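Local atomic coordinates of FAD:protein FMN transferase (Vibrio cholerae, PDB entry 6NXI), a protein that probably transfers the FMN moiety of FAD onto a threonine hydroxyl of a target flavoprotein, using magnesium and releasing AMP. Residues Ile185-Leu190 against Val195-Ala200. Numbering follows the deposited sequence.
Sequences IRLKGL and VPWRIA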
# COMPACT_ATOMS: atom_id res chain seq x y z
N ILE A 185 7.39 -1.38 4.48
CA ILE A 185 8.62 -1.10 5.25
C ILE A 185 9.28 0.20 4.83
O ILE A 185 9.36 0.55 3.65
CB ILE A 185 9.58 -2.29 5.11
CG1 ILE A 185 8.94 -3.56 5.64
CG2 ILE A 185 10.89 -1.95 5.78
CD1 ILE A 185 9.76 -4.80 5.29
N ARG A 186 9.87 0.87 5.79
CA ARG A 186 10.84 1.93 5.48
C ARG A 186 12.05 1.80 6.40
O ARG A 186 11.85 1.59 7.61
CB ARG A 186 10.22 3.31 5.61
CG ARG A 186 11.17 4.40 5.19
CD ARG A 186 10.40 5.65 4.79
NE ARG A 186 11.28 6.78 4.91
CZ ARG A 186 10.89 8.04 4.88
NH1 ARG A 186 9.60 8.33 4.78
NH2 ARG A 186 11.81 9.00 5.00
N LEU A 187 13.24 1.93 5.81
CA LEU A 187 14.52 1.67 6.51
C LEU A 187 15.42 2.89 6.47
O LEU A 187 15.41 3.64 5.47
CB LEU A 187 15.27 0.57 5.76
CG LEU A 187 14.55 -0.72 5.47
CD1 LEU A 187 15.41 -1.63 4.62
CD2 LEU A 187 14.14 -1.37 6.81
N LYS A 188 16.20 3.07 7.51
CA LYS A 188 17.28 4.07 7.48
C LYS A 188 18.47 3.55 8.29
O LYS A 188 18.25 3.00 9.37
CB LYS A 188 16.84 5.43 8.01
CG LYS A 188 17.81 6.53 7.59
CD LYS A 188 17.40 7.83 8.19
CE LYS A 188 18.08 8.99 7.53
NZ LYS A 188 19.26 9.37 8.32
N GLY A 189 19.68 3.73 7.77
CA GLY A 189 20.91 3.50 8.54
C GLY A 189 21.19 2.03 8.70
O GLY A 189 20.99 1.28 7.72
N LEU A 190 21.60 1.63 9.89
CA LEU A 190 22.24 0.32 10.14
C LEU A 190 21.51 -0.42 11.27
O LEU A 190 20.99 0.22 12.21
CB LEU A 190 23.70 0.55 10.52
CG LEU A 190 24.54 1.31 9.50
CD1 LEU A 190 25.86 1.65 10.11
CD2 LEU A 190 24.69 0.54 8.19
N VAL A 195 25.16 -3.30 10.04
CA VAL A 195 25.01 -3.47 8.58
C VAL A 195 23.63 -2.98 8.17
O VAL A 195 22.70 -2.94 8.97
CB VAL A 195 25.26 -4.91 8.13
CG1 VAL A 195 26.67 -5.35 8.43
CG2 VAL A 195 24.23 -5.88 8.70
N PRO A 196 23.47 -2.57 6.89
CA PRO A 196 22.18 -2.12 6.43
C PRO A 196 21.12 -3.19 6.70
O PRO A 196 21.40 -4.39 6.60
CB PRO A 196 22.39 -1.90 4.93
CG PRO A 196 23.90 -1.65 4.82
CD PRO A 196 24.50 -2.58 5.84
N TRP A 197 19.91 -2.73 7.04
CA TRP A 197 18.81 -3.62 7.50
C TRP A 197 18.52 -4.65 6.41
O TRP A 197 18.49 -4.24 5.22
CB TRP A 197 17.54 -2.78 7.78
CG TRP A 197 17.69 -1.79 8.90
CD1 TRP A 197 18.10 -0.49 8.79
CD2 TRP A 197 17.48 -2.02 10.29
NE1 TRP A 197 18.22 0.07 10.02
CE2 TRP A 197 17.82 -0.82 10.97
CE3 TRP A 197 17.02 -3.10 11.05
CZ2 TRP A 197 17.67 -0.67 12.34
CZ3 TRP A 197 16.89 -2.96 12.43
CH2 TRP A 197 17.22 -1.76 13.06
N ARG A 198 18.15 -5.86 6.80
CA ARG A 198 17.98 -7.02 5.89
C ARG A 198 16.49 -7.32 5.75
O ARG A 198 15.75 -7.44 6.75
CB ARG A 198 18.80 -8.21 6.42
CG ARG A 198 20.30 -7.92 6.46
CD ARG A 198 21.18 -8.93 7.19
NE ARG A 198 21.49 -10.01 6.25
CZ ARG A 198 21.26 -11.32 6.41
NH1 ARG A 198 20.72 -11.81 7.52
NH2 ARG A 198 21.60 -12.16 5.44
N ILE A 199 15.98 -7.34 4.51
CA ILE A 199 14.57 -7.75 4.32
C ILE A 199 14.61 -8.99 3.43
O ILE A 199 15.58 -9.20 2.72
CB ILE A 199 13.70 -6.61 3.73
CG1 ILE A 199 14.12 -6.38 2.28
CG2 ILE A 199 13.80 -5.32 4.58
CD1 ILE A 199 13.17 -5.52 1.52
N ALA A 200 13.58 -9.79 3.47
CA ALA A 200 13.48 -10.99 2.61
C ALA A 200 12.43 -10.79 1.53
O ALA A 200 11.34 -10.29 1.82
CB ALA A 200 13.19 -12.18 3.48
O HOH W 1 18.96 0.22 5.60
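Trp197 reaches across to the end of strand 184-188, where its indole NE1 donates to the backbone O of Lys188 at 3.0 Å. The bond is bent, with 137° at the hydrogen, and the donor stands well above the carbonyl plane, while the acceptor sits at the indole edge, tilted 19° from the ring plane. With CG anti to its own carbonyl carbon (chi1 -64°), Trp197 sends the ring in against the turn that follows the strand. One face receives the carbonyl carbon of Leu190, displaced toward the rim, and Leu190 O lies obliquely 3.4 Å from CZ2 of Trp197. Together the bond and the Leu190 carbonyl probably limit the rotation of the indole.

Farther back along the strand the contact becomes apolar. Leu187 turns both methyls to Trp197, CD2 lying 3.8 Å from the CB of Trp197, and its CD1 also meets CG2 of Ile199 at 4.0 Å. The same Ile199 methyl touches CD1 of Ile185, the two isoleucine side chains lying alongside and running opposite ways. Ile199 carries CG2 anti to the carbonyl carbon, which leaves that methyl as its contact point for both residues. Pro217 and Ile222 close around this cluster.

At the other end, Leu190 CD2 packs 3.9 Å from the ring CD of Pro196. A water bridges Gly189 O and, weakly, Trp197 N. The turn itself is held from outside by Asp219 and Asn176, which accept from the amides of Gly189 and Leu190.

The chain thus doubles back in a wide hairpin-like connection, its returning arm packed through side chains on the central antiparallel sheet of the ApbE fold, with the side chain of Ile185 about 10 Å from a bound magnesium ion.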